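Long-range contacts in periplasmic sugar-binding protein (Chloroflexus aurantiacus, PDB 4RXU), which binds beta-D-glucopyranose in the cleft between its two lobes and probably hands sugar to an ABC-type transporter: residues A[30-34]-A[311-315]; A[75-79]-A[102-107]; A[88-94]-A[113-119]; A[122-128]-A[328-334]. One frame throughout, in Å; residues are numbered along the deposited sequence. Where two conformers were deposited one is given.

Contact 1. Residues A[30-34]-A[311-315]; sequences QLAVG and AVALL
L315, on the last turn of helix 300-315, pushes both of its methyls into the corner where strand 29-37 bends, and it meets three consecutive residues there. The tight side of the contact is at V33. Its CG2 comes to 3.6 Å from L315 CD1, the two side chains running obliquely to one another, and the same methyl lies 4.1 Å from A311 CB one helical turn earlier. V33 presents CG2 to the helix because its other methyl, CG1, is trans to the backbone N (chi1 179°). On the L31 flank, L315 CD1 also packs on L31 CB at 4.1 Å, so this single methyl sits between L31 and V33. The second branch, CD2, goes to A32, 3.6 Å from its carbonyl O and 4.1 Å from its CB.

Packing thins out on the other side. L31 CD1 and V312 CG2 only graze each other at 4.2 Å, and L31, A32, V312 and L315 all keep some solvent exposure, whereas V33 and A311 are buried. Y61 of strand 61-67 touches both L31 and V312 on this looser flank, while V89 of strand 89-92 packs on A311 and L315. The corner itself is an inverse gamma turn centred on A32, closed by a weak bond from V33 N to L31 O.

No hydrogen bond crosses between the strand corner and the helix. What joins them is van der Waals packing, almost all of it aliphatic, consistent with an attachment that depends on excluding water and on the fit of branched side chains, and sets few demands on polar geometry.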
loop_
_atom_site.group_PDB
_atom_site.type_symbol
_atom_site.label_atom_id
_atom_site.label_comp_id
_atom_site.label_asym_id
_atom_site.label_seq_id
_atom_site.Cartn_x
_atom_site.Cartn_y
_atom_site.Cartn_z
ATOM N N GLN A 30 21.065 -5.987 22.139
ATOM C CA GLN A 30 19.759 -6.573 21.974
ATOM C C GLN A 30 18.762 -5.561 22.520
ATOM O O GLN A 30 18.858 -5.136 23.673
ATOM C CB GLN A 30 19.630 -7.861 22.777
ATOM C CG GLN A 30 19.846 -9.154 22.025
ATOM C CD GLN A 30 19.542 -10.334 22.926
ATOM O OE1 GLN A 30 19.677 -10.242 24.148
ATOM N NE2 GLN A 30 19.111 -11.440 22.337
ATOM N N LEU A 31 17.827 -5.151 21.684
ATOM C CA LEU A 31 16.729 -4.315 22.146
ATOM C C LEU A 31 15.506 -5.174 22.442
ATOM O O LEU A 31 15.244 -6.152 21.752
ATOM C CB LEU A 31 16.364 -3.264 21.091
ATOM C CG LEU A 31 17.444 -2.245 20.738
ATOM C CD1 LEU A 31 16.852 -1.221 19.782
ATOM C CD2 LEU A 31 18.038 -1.562 21.951
ATOM N N ALA A 32 14.750 -4.769 23.456
ATOM C CA ALA A 32 13.496 -5.439 23.827
ATOM C C ALA A 32 12.368 -4.990 22.919
ATOM O O ALA A 32 11.360 -4.390 23.332
ATOM C CB ALA A 32 13.174 -5.201 25.288
ATOM N N VAL A 33 12.567 -5.320 21.660
ATOM C CA VAL A 33 11.678 -4.936 20.560
ATOM C C VAL A 33 11.541 -6.164 19.656
ATOM O O VAL A 33 12.507 -6.917 19.480
ATOM C CB VAL A 33 12.228 -3.751 19.745
ATOM C CG1 VAL A 33 11.280 -3.392 18.603
ATOM C CG2 VAL A 33 12.439 -2.550 20.637
ATOM N N GLY A 34 10.348 -6.350 19.095
ATOM C CA GLY A 34 10.094 -7.394 18.119
ATOM C C GLY A 34 9.340 -6.790 16.960
ATOM O O GLY A 34 8.542 -5.860 17.142
ATOM N N ALA A 311 10.184 3.184 18.880
ATOM C CA ALA A 311 10.519 2.085 19.778
ATOM C C ALA A 311 11.585 2.442 20.801
ATOM O O ALA A 311 11.419 2.188 21.998
ATOM C CB ALA A 311 10.943 0.862 18.988
ATOM N N VAL A 312 12.657 3.065 20.338
ATOM C CA VAL A 312 13.755 3.451 21.210
ATOM C C VAL A 312 13.255 4.458 22.248
ATOM O O VAL A 312 13.626 4.396 23.426
ATOM C CB VAL A 312 14.958 3.974 20.383
ATOM C CG1 VAL A 312 15.992 4.688 21.264
ATOM C CG2 VAL A 312 15.580 2.808 19.624
ATOM N N ALA A 313 12.408 5.393 21.826
ATOM C CA ALA A 313 11.849 6.358 22.792
ATOM C C ALA A 313 11.081 5.619 23.892
ATOM O O ALA A 313 11.283 5.848 25.091
ATOM C CB ALA A 313 10.960 7.395 22.096
ATOM N N LEU A 314 10.221 4.697 23.492
ATOM C CA LEU A 314 9.462 3.911 24.475
ATOM C C LEU A 314 10.327 3.067 25.400
ATOM O O LEU A 314 10.018 2.916 26.569
ATOM C CB LEU A 314 8.438 3.051 23.750
ATOM C CG LEU A 314 7.356 3.843 23.028
ATOM C CD1 LEU A 314 6.651 2.988 21.998
ATOM C CD2 LEU A 314 6.340 4.392 23.998
ATOM N N LEU A 315 11.420 2.533 24.873
ATOM C CA LEU A 315 12.338 1.750 25.684
ATOM C C LEU A 315 12.995 2.590 26.766
ATOM O O LEU A 315 13.345 2.090 27.835
ATOM C CB LEU A 315 13.408 1.134 24.800
ATOM C CG LEU A 315 12.945 -0.028 23.915
ATOM C CD1 LEU A 315 14.144 -0.466 23.081
ATOM C CD2 LEU A 315 12.377 -1.196 24.723
#

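Contact 2. Residues A[75-79]-A[102-107]; sequences EKENV and AAAEAA
The shortest polar bond here runs within one helix, from A106 N to A102 O at 2.8 Å, and it sets two alanine methyls one turn apart along the side chain of K76. The lysine leaves helix 72-84 with CG trans to the backbone N (chi1 -172°) and stays extended as far as CE, which reaches 3.9 Å from A102 CB. A bend at the last torsion (chi4 -61°) then turns NZ toward A106 CB. The charge is met within its own helix, where E80 OE2 forms a salt bridge with NZ. The lysine thus offers mainly its aliphatic chain to helix 101-109, while NZ pairs with E80.

A103 fills the middle of the interface. Its CB lies 4.2 Å from K76 CA, so the backbone of one helix comes up against the methyl of the other, and it is equally 4.2 Å from V79 CG2. V79 splits its two branches: CG2 takes that methyl, while CG1 lies 3.7 Å from the carbonyl O of A103 and 4.3 Å from A107 CB. Below, V79 and A107 both rest on L90 of strand 89-92, so the helix pair is packed onto the sheet of the N-terminal lobe.

The local axes are nearly parallel, 9° apart, and come within 9.3 Å. The run of alanines on helix 101-109 gives that face little bulk. With no hydrogen bond between these segments, their direct contact is methyl packing plus the lysine's aliphatic stem, its ammonium salt-bridged to E80 of the same helix, which would be expected to offset its charge.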
loop_
_atom_site.group_PDB
_atom_site.type_symbol
_atom_site.label_atom_id
_atom_site.label_comp_id
_atom_site.label_asym_id
_atom_site.label_seq_id
_atom_site.Cartn_x
_atom_site.Cartn_y
_atom_site.Cartn_z
ATOM N N GLU A 75 0.403 -14.967 13.083
ATOM C CA GLU A 75 0.737 -13.639 13.573
ATOM C C GLU A 75 0.592 -13.524 15.097
ATOM O O GLU A 75 1.468 -13.040 15.793
ATOM C CB GLU A 75 -0.162 -12.654 12.845
ATOM C CG GLU A 75 -0.062 -11.225 13.319
ATOM C CD GLU A 75 -1.066 -10.418 12.543
ATOM O OE1 GLU A 75 -2.215 -10.264 13.043
ATOM O OE2 GLU A 75 -0.731 -10.015 11.404
ATOM N N LYS A 76 -0.513 -14.048 15.593
ATOM C CA LYS A 76 -0.764 -14.005 17.011
ATOM C C LYS A 76 0.280 -14.841 17.750
ATOM O O LYS A 76 0.781 -14.397 18.789
ATOM C CB LYS A 76 -2.187 -14.453 17.364
ATOM C CG LYS A 76 -2.502 -14.231 18.832
ATOM C CD LYS A 76 -3.918 -14.615 19.162
ATOM C CE LYS A 76 -4.338 -14.094 20.531
ATOM N NZ LYS A 76 -3.439 -14.699 21.540
ATOM N N GLU A 77 0.598 -16.020 17.225
ATOM C CA GLU A 77 1.672 -16.839 17.774
ATOM C C GLU A 77 2.983 -16.061 17.830
ATOM O O GLU A 77 3.676 -16.069 18.848
ATOM C CB GLU A 77 1.851 -18.113 16.945
ATOM C CG GLU A 77 0.650 -19.044 16.972
ATOM C CD GLU A 77 1.027 -20.488 16.708
ATOM O OE1 GLU A 77 2.110 -20.726 16.134
ATOM O OE2 GLU A 77 0.238 -21.386 17.072
ATOM N N ASN A 78 3.317 -15.393 16.731
ATOM C CA ASN A 78 4.527 -14.607 16.659
ATOM C C ASN A 78 4.566 -13.595 17.791
ATOM O O ASN A 78 5.599 -13.419 18.465
ATOM C CB ASN A 78 4.621 -13.880 15.314
ATOM C CG ASN A 78 5.003 -14.778 14.156
ATOM O OD1 ASN A 78 4.759 -14.397 12.982
ATOM N ND2 ASN A 78 5.645 -15.895 14.424
ATOM N N VAL A 79 3.451 -12.897 17.976
ATOM C CA VAL A 79 3.374 -11.921 19.064
ATOM C C VAL A 79 3.586 -12.621 20.405
ATOM O O VAL A 79 4.324 -12.135 21.258
ATOM C CB VAL A 79 2.056 -11.138 19.019
ATOM C CG1 VAL A 79 1.855 -10.258 20.243
ATOM C CG2 VAL A 79 2.050 -10.266 17.778
ATOM N N ALA A 102 -6.837 -9.182 18.686
ATOM C CA ALA A 102 -6.519 -10.019 19.862
ATOM C C ALA A 102 -5.013 -10.050 20.125
ATOM O O ALA A 102 -4.572 -10.040 21.272
ATOM C CB ALA A 102 -7.075 -11.429 19.722
ATOM N N ALA A 103 -4.219 -10.054 19.059
ATOM C CA ALA A 103 -2.764 -9.989 19.191
ATOM C C ALA A 103 -2.286 -8.706 19.869
ATOM O O ALA A 103 -1.421 -8.736 20.768
ATOM C CB ALA A 103 -2.116 -10.153 17.824
ATOM N N ALA A 104 -2.866 -7.583 19.433
ATOM C CA ALA A 104 -2.531 -6.283 20.005
ATOM C C ALA A 104 -2.934 -6.266 21.499
ATOM O O ALA A 104 -2.205 -5.790 22.363
ATOM C CB ALA A 104 -3.242 -5.176 19.222
ATOM N N GLU A 105 -4.116 -6.794 21.783
ATOM C CA GLU A 105 -4.630 -6.854 23.134
ATOM C C GLU A 105 -3.753 -7.725 24.021
ATOM O O GLU A 105 -3.506 -7.373 25.178
ATOM C CB GLU A 105 -6.081 -7.332 23.127
ATOM C CG GLU A 105 -7.001 -6.250 22.576
ATOM C CD GLU A 105 -8.361 -6.730 22.121
ATOM O OE1 GLU A 105 -8.665 -7.943 22.165
ATOM O OE2 GLU A 105 -9.129 -5.847 21.679
ATOM N N ALA A 106 -3.256 -8.831 23.473
ATOM C CA ALA A 106 -2.354 -9.702 24.224
ATOM C C ALA A 106 -1.052 -8.986 24.554
ATOM O O ALA A 106 -0.510 -9.139 25.645
ATOM C CB ALA A 106 -2.070 -11.000 23.470
ATOM N N ALA A 107 -0.542 -8.216 23.607
ATOM C CA ALA A 107 0.664 -7.433 23.848
ATOM C C ALA A 107 0.405 -6.414 24.935
ATOM O O ALA A 107 1.170 -6.307 25.921
ATOM C CB ALA A 107 1.096 -6.733 22.562
#

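Contact 3. Residues A[88-94]-A[113-119]; sequences KVLIICP and KVISYDR. With BGC (beta-D-glucopyranose), chain C.
The guanidinium of R119 is engaged around its edge. P94 O lies in the group's plane and accepts from NH1 at 3.2 Å with a nearly straight bond (171°), while on the glucose side NE gives to O1 and NH2 to O5 of the sugar, each at 3.0 Å. With NH2 also in a salt bridge to E42, all three nitrogens are held and the plane cannot easily turn. An extended chain from CG to NE carries the group out to the sugar, and C93 SG packs 3.6 Å from R119 CD on the way. The ring of Y117 has C93 CB near its plane at one edge, and its hydroxyl bonds to D48.

Next to R119, D118 OD2 accepts from glucose O2 at 2.7 Å; its other oxygen pairs with R44, which fixes the carboxylate's rotation.

Behind the site the two strands pair in parallel, L90 and I92 giving and accepting in alternation with K113, I115 and Y117. V89 CG1 meets I115 CD1 at 3.7 Å on one face of the sheet. This is a beta-alpha-beta crossover through helix 101-109, with the sugar bound beyond the C-terminal ends of its parallel strands, as in periplasmic sugar-binding proteins.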
loop_
_atom_site.group_PDB
_atom_site.type_symbol
_atom_site.label_atom_id
_atom_site.label_comp_id
_atom_site.label_asym_id
_atom_site.label_seq_id
_atom_site.Cartn_x
_atom_site.Cartn_y
_atom_site.Cartn_z
ATOM N N LYS A 88 9.391 -5.304 25.065
ATOM C CA LYS A 88 8.646 -4.190 25.630
ATOM C C LYS A 88 7.923 -3.369 24.582
ATOM O O LYS A 88 7.011 -2.612 24.917
ATOM C CB LYS A 88 9.590 -3.272 26.409
ATOM C CG LYS A 88 10.266 -3.928 27.612
ATOM C CD LYS A 88 9.250 -4.542 28.554
ATOM C CE LYS A 88 9.915 -5.344 29.661
ATOM N NZ LYS A 88 9.186 -6.629 29.868
ATOM N N VAL A 89 8.336 -3.511 23.320
ATOM C CA VAL A 89 7.705 -2.781 22.207
ATOM C C VAL A 89 7.544 -3.749 21.051
ATOM O O VAL A 89 8.490 -4.430 20.668
ATOM C CB VAL A 89 8.562 -1.599 21.711
ATOM C CG1 VAL A 89 7.856 -0.860 20.580
ATOM C CG2 VAL A 89 8.892 -0.614 22.833
ATOM N N LEU A 90 6.341 -3.769 20.493
ATOM C CA LEU A 90 6.001 -4.571 19.323
ATOM C C LEU A 90 5.799 -3.626 18.143
ATOM O O LEU A 90 4.969 -2.716 18.229
ATOM C CB LEU A 90 4.705 -5.345 19.577
ATOM C CG LEU A 90 4.139 -6.134 18.392
ATOM C CD1 LEU A 90 5.037 -7.285 17.950
ATOM C CD2 LEU A 90 2.740 -6.597 18.754
ATOM N N ILE A 91 6.550 -3.839 17.060
ATOM C CA ILE A 91 6.279 -3.168 15.778
ATOM C C ILE A 91 5.618 -4.228 14.900
ATOM O O ILE A 91 6.216 -5.276 14.618
ATOM C CB ILE A 91 7.583 -2.679 15.133
ATOM C CG1 ILE A 91 8.251 -1.599 16.004
ATOM C CG2 ILE A 91 7.327 -2.174 13.720
ATOM C CD1 ILE A 91 9.727 -1.437 15.696
ATOM N N ILE A 92 4.378 -3.976 14.494
ATOM C CA ILE A 92 3.583 -5.009 13.819
ATOM C C ILE A 92 2.789 -4.471 12.629
ATOM O O ILE A 92 2.004 -3.531 12.780
ATOM C CB ILE A 92 2.632 -5.756 14.799
ATOM C CG1 ILE A 92 1.778 -6.779 14.034
ATOM C CG2 ILE A 92 1.770 -4.795 15.626
ATOM C CD1 ILE A 92 1.109 -7.787 14.947
ATOM N N CYS A 93 3.018 -5.100 11.471
ATOM C CA CYS A 93 2.206 -4.892 10.304
ATOM C C CYS A 93 1.250 -6.082 10.170
ATOM O O CYS A 93 1.690 -7.185 9.868
ATOM C CB CYS A 93 3.058 -4.730 9.065
ATOM S SG CYS A 93 2.061 -4.560 7.594
ATOM N N PRO A 94 -0.067 -5.840 10.386
ATOM C CA PRO A 94 -0.983 -6.939 10.394
ATOM C C PRO A 94 -1.269 -7.500 9.029
ATOM O O PRO A 94 -1.359 -6.767 8.040
ATOM C CB PRO A 94 -2.274 -6.332 10.973
ATOM C CG PRO A 94 -2.180 -4.883 10.665
ATOM C CD PRO A 94 -0.715 -4.606 10.875
ATOM N N LYS A 113 4.103 -2.164 24.485
ATOM C CA LYS A 113 3.615 -1.080 23.649
ATOM C C LYS A 113 3.444 -1.612 22.228
ATOM O O LYS A 113 4.228 -2.420 21.736
ATOM C CB LYS A 113 4.562 0.121 23.647
ATOM C CG LYS A 113 4.812 0.695 25.013
ATOM C CD LYS A 113 3.633 1.470 25.504
ATOM C CE LYS A 113 3.978 2.111 26.834
ATOM N NZ LYS A 113 2.711 2.378 27.523
ATOM N N VAL A 114 2.410 -1.124 21.577
ATOM C CA VAL A 114 2.008 -1.604 20.259
ATOM C C VAL A 114 2.101 -0.474 19.226
ATOM O O VAL A 114 1.341 0.518 19.269
ATOM C CB VAL A 114 0.571 -2.164 20.267
ATOM C CG1 VAL A 114 0.165 -2.617 18.865
ATOM C CG2 VAL A 114 0.482 -3.341 21.210
ATOM N N ILE A 115 3.057 -0.631 18.309
ATOM C CA ILE A 115 3.228 0.275 17.186
ATOM C C ILE A 115 2.732 -0.485 15.951
ATOM O O ILE A 115 3.379 -1.405 15.444
ATOM C CB ILE A 115 4.694 0.662 16.982
ATOM C CG1 ILE A 115 5.266 1.310 18.253
ATOM C CG2 ILE A 115 4.831 1.574 15.767
ATOM C CD1 ILE A 115 6.729 1.704 18.157
ATOM N N SER A 116 1.559 -0.098 15.467
ATOM C CA SER A 116 1.056 -0.650 14.227
ATOM C C SER A 116 1.913 -0.019 13.102
ATOM O O SER A 116 2.205 1.168 13.145
ATOM C CB SER A 116 -0.423 -0.302 14.095
ATOM O OG SER A 116 -1.119 -1.111 13.165
ATOM N N TYR A 117 2.334 -0.845 12.149
ATOM C CA TYR A 117 3.353 -0.483 11.189
ATOM C C TYR A 117 2.812 -0.670 9.780
ATOM O O TYR A 117 2.431 -1.768 9.397
ATOM C CB TYR A 117 4.576 -1.363 11.384
ATOM C CG TYR A 117 5.711 -1.039 10.429
ATOM C CD1 TYR A 117 6.530 0.050 10.622
ATOM C CD2 TYR A 117 5.935 -1.829 9.322
ATOM C CE1 TYR A 117 7.542 0.350 9.728
ATOM C CE2 TYR A 117 6.963 -1.558 8.443
ATOM C CZ TYR A 117 7.751 -0.455 8.647
ATOM O OH TYR A 117 8.749 -0.189 7.746
ATOM N N ASP A 118 2.779 0.441 9.049
ATOM C CA ASP A 118 2.293 0.549 7.671
ATOM C C ASP A 118 0.787 0.377 7.569
ATOM O O ASP A 118 0.116 1.223 6.996
ATOM C CB ASP A 118 2.982 -0.389 6.688
ATOM C CG ASP A 118 2.657 -0.017 5.279
ATOM O OD1 ASP A 118 3.338 0.899 4.761
ATOM O OD2 ASP A 118 1.678 -0.576 4.710
ATOM N N ARG A 119 0.280 -0.751 8.064
ATOM C CA ARG A 119 -1.145 -1.070 8.079
ATOM C C ARG A 119 -1.644 -0.957 9.492
ATOM O O ARG A 119 -0.897 -1.209 10.451
ATOM C CB ARG A 119 -1.392 -2.504 7.618
ATOM C CG ARG A 119 -0.972 -2.783 6.208
ATOM C CD ARG A 119 -1.120 -4.259 5.914
ATOM N NE ARG A 119 -0.843 -4.559 4.531
ATOM C CZ ARG A 119 -0.769 -5.779 4.033
ATOM N NH1 ARG A 119 -0.904 -6.832 4.827
ATOM N NH2 ARG A 119 -0.540 -5.940 2.744
HETATM C C2 BGC C . 1.232 -1.476 1.535
HETATM C C3 BGC C . 1.650 -1.368 0.082
HETATM C C4 BGC C . 1.775 -2.764 -0.509
HETATM C C5 BGC C . 0.507 -3.584 -0.263
HETATM C C6 BGC C . 0.633 -5.031 -0.684
HETATM C C1 BGC C . -0.100 -2.204 1.490
HETATM O O1 BGC C . -0.762 -2.195 2.721
HETATM O O2 BGC C . 1.110 -0.164 2.094
HETATM O O3 BGC C . 2.894 -0.675 0.032
HETATM O O4 BGC C . 1.910 -2.642 -1.939
HETATM O O5 BGC C . 0.157 -3.556 1.107
HETATM O O6 BGC C . 1.816 -5.638 -0.157
#

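Contact 4. Residues A[122-128]-A[328-334]; sequences RETDAVD and NGKKDVP
N328 uses both ends of its amide, one within its own turn and one across to T124. N328 OD1 accepts from K330 N at 3.0 Å and from K331 N at 2.8 Å, the two donors arriving from opposite faces of its plane, so the residue makes an Asx turn and the longer Asx motif together. ND2 faces the 122-128 loop and gives an almost straight bond of 2.8 Å to T124 O, lying in both the amide and the carbonyl plane. The side chain reaches this spot with CG wedged between the backbone N and the carbonyl carbon (chi1 85°). I121 O is a further acceptor for ND2.

The backbone O of N328 is shared too: E123 N donates to it, and the same oxygen sits over one face of the R122 guanidinium, toward its rim. E123 links the charges here, with OE2 to R122 and OE1 to K330 NZ, the latter a bond that rests on one of two deposited conformers of K330 and is therefore less certain. R122 NH1 also bonds T98 OG1.

At the far end V127 CG1 packs 3.7 Å from V333 CG1, the side chains crossing at about a right angle just where strand 332-343 begins. Beside them the extended K331 delivers its ammonium among backbone oxygens: NZ bonds V127 O at 2.8 Å, D125 O weakly at 3.3 Å, and a water at 2.7 Å.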
loop_
_atom_site.group_PDB
_atom_site.type_symbol
_atom_site.label_atom_id
_atom_site.label_comp_id
_atom_site.label_asym_id
_atom_site.label_seq_id
_atom_site.Cartn_x
_atom_site.Cartn_y
_atom_site.Cartn_z
ATOM N N ARG A 122 -7.157 -2.839 13.645
ATOM C CA ARG A 122 -8.484 -2.279 13.843
ATOM C C ARG A 122 -9.262 -2.878 14.983
ATOM O O ARG A 122 -8.953 -3.967 15.453
ATOM C CB ARG A 122 -9.291 -2.410 12.556
ATOM C CG ARG A 122 -8.729 -1.551 11.433
ATOM C CD ARG A 122 -9.606 -1.639 10.201
ATOM N NE ARG A 122 -10.804 -0.796 10.328
ATOM C CZ ARG A 122 -12.048 -1.206 10.494
ATOM N NH1 ARG A 122 -12.360 -2.496 10.579
ATOM N NH2 ARG A 122 -13.004 -0.279 10.580
ATOM N N GLU A 123 -10.264 -2.123 15.424
ATOM C CA GLU A 123 -11.331 -2.603 16.331
ATOM C C GLU A 123 -10.798 -2.962 17.715
ATOM O O GLU A 123 -11.244 -3.913 18.374
ATOM C CB GLU A 123 -12.093 -3.770 15.712
ATOM C CG GLU A 123 -12.805 -3.451 14.401
ATOM C CD GLU A 123 -13.749 -2.251 14.439
ATOM O OE1 GLU A 123 -14.124 -1.766 15.522
ATOM O OE2 GLU A 123 -14.134 -1.785 13.347
ATOM N N THR A 124 -9.838 -2.166 18.151
ATOM C CA THR A 124 -9.304 -2.246 19.510
ATOM C C THR A 124 -8.636 -0.962 19.917
ATOM O O THR A 124 -8.092 -0.224 19.094
ATOM C CB THR A 124 -8.289 -3.396 19.731
ATOM O OG1 THR A 124 -7.821 -3.356 21.088
ATOM C CG2 THR A 124 -7.104 -3.323 18.799
ATOM N N ASP A 125 -8.648 -0.712 21.213
ATOM C CA ASP A 125 -7.885 0.462 21.665
ATOM C C ASP A 125 -6.440 0.102 22.082
ATOM O O ASP A 125 -5.692 0.991 22.479
ATOM C CB ASP A 125 -8.635 1.299 22.702
ATOM C CG ASP A 125 -9.000 0.526 23.915
ATOM O OD1 ASP A 125 -8.640 -0.663 24.004
ATOM O OD2 ASP A 125 -9.667 1.117 24.788
ATOM N N ALA A 126 -6.058 -1.160 21.887
ATOM C CA ALA A 126 -4.724 -1.662 22.167
ATOM C C ALA A 126 -3.719 -1.336 21.075
ATOM O O ALA A 126 -2.862 -2.147 20.787
ATOM C CB ALA A 126 -4.761 -3.181 22.396
ATOM N N VAL A 127 -3.817 -0.162 20.470
ATOM C CA VAL A 127 -2.793 0.294 19.542
ATOM C C VAL A 127 -2.268 1.628 20.067
ATOM O O VAL A 127 -3.069 2.559 20.242
ATOM C CB VAL A 127 -3.328 0.447 18.107
ATOM C CG1 VAL A 127 -2.181 0.822 17.201
ATOM C CG2 VAL A 127 -4.032 -0.820 17.632
ATOM N N ASP A 128 -0.967 1.721 20.351
ATOM C CA ASP A 128 -0.406 2.954 20.932
ATOM C C ASP A 128 -0.053 3.995 19.875
ATOM O O ASP A 128 -0.323 5.172 20.054
ATOM C CB ASP A 128 0.778 2.625 21.820
ATOM C CG ASP A 128 0.358 1.762 22.976
ATOM O OD1 ASP A 128 -0.413 2.252 23.820
ATOM O OD2 ASP A 128 0.722 0.580 22.993
ATOM N N ASN A 328 -9.376 3.709 13.822
ATOM C CA ASN A 328 -9.298 2.270 13.585
ATOM C C ASN A 328 -10.593 1.518 13.926
ATOM O O ASN A 328 -10.601 0.295 13.983
ATOM C CB ASN A 328 -8.105 1.691 14.346
ATOM C CG ASN A 328 -8.428 1.354 15.777
ATOM O OD1 ASN A 328 -9.395 1.869 16.345
ATOM N ND2 ASN A 328 -7.660 0.437 16.358
ATOM N N GLY A 329 -11.689 2.258 14.077
ATOM C CA GLY A 329 -12.992 1.683 14.448
ATOM C C GLY A 329 -13.351 1.835 15.917
ATOM O O GLY A 329 -14.539 1.875 16.298
ATOM N N LYS A 330 -12.319 1.918 16.740
ATOM C CA LYS A 330 -12.465 2.117 18.196
ATOM C C LYS A 330 -11.703 3.299 18.779
ATOM O O LYS A 330 -12.110 3.852 19.816
ATOM C CB LYS A 330 -12.052 0.864 18.951
ATOM C CG LYS A 330 -13.013 -0.291 18.738
ATOM C CD LYS A 330 -14.377 -0.062 19.373
ATOM C CE LYS A 330 -15.292 -1.271 19.203
ATOM N NZ LYS A 330 -15.791 -1.354 17.799
ATOM N N LYS A 331 -10.621 3.701 18.120
ATOM C CA LYS A 331 -9.703 4.691 18.662
ATOM C C LYS A 331 -9.142 5.514 17.519
ATOM O O LYS A 331 -8.921 4.999 16.435
ATOM C CB LYS A 331 -8.571 3.968 19.427
ATOM C CG LYS A 331 -7.405 4.830 19.870
ATOM C CD LYS A 331 -6.417 3.993 20.657
ATOM C CE LYS A 331 -5.301 4.854 21.179
ATOM N NZ LYS A 331 -4.483 4.056 22.101
ATOM N N ASP A 332 -8.944 6.803 17.781
ATOM C CA ASP A 332 -8.075 7.637 16.963
ATOM C C ASP A 332 -6.613 7.417 17.352
ATOM O O ASP A 332 -6.130 7.934 18.339
ATOM C CB ASP A 332 -8.446 9.108 17.124
ATOM C CG ASP A 332 -9.765 9.464 16.446
ATOM O OD1 ASP A 332 -10.264 8.698 15.578
ATOM O OD2 ASP A 332 -10.292 10.541 16.793
ATOM N N VAL A 333 -5.928 6.584 16.588
ATOM C CA VAL A 333 -4.584 6.152 16.967
ATOM C C VAL A 333 -3.586 7.231 16.565
ATOM O O VAL A 333 -3.572 7.646 15.401
ATOM C CB VAL A 333 -4.197 4.834 16.248
ATOM C CG1 VAL A 333 -2.774 4.402 16.634
ATOM C CG2 VAL A 333 -5.226 3.736 16.526
ATOM N N PRO A 334 -2.745 7.685 17.516
ATOM C CA PRO A 334 -1.695 8.650 17.191
ATOM C C PRO A 334 -0.794 8.182 16.045
ATOM O O PRO A 334 -0.296 7.055 16.054
ATOM C CB PRO A 334 -0.914 8.789 18.504
ATOM C CG PRO A 334 -1.900 8.432 19.565
ATOM C CD PRO A 334 -2.753 7.356 18.954
HETATM O O HOH W 1 -5.676 3.674 24.482
#

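In the fold
All four contacts lie in the N-terminal lobe, around the sheet that contains strands 29-37, 89-92 and 113-117. Contact 3 is central: its centre is about 10 Å from that of contact 2 and about 12 Å from those of contacts 1 and 4. Contact 1 shares the sheet through strand 29-37, contact 2 is the helix layer packed on it, and contact 4 reaches it through strand 332-343 while touching helix 101-109 (T124 with E105). Along the chain, contacts 2 and 3 interlock inside the long loop closed by contact 1, whereas contacts 1 and 4 cross. Late segments, 311-315 and 328-334, thus return to the first lobe, where strand 113-117 leads into D118 and R119 of the sugar pocket.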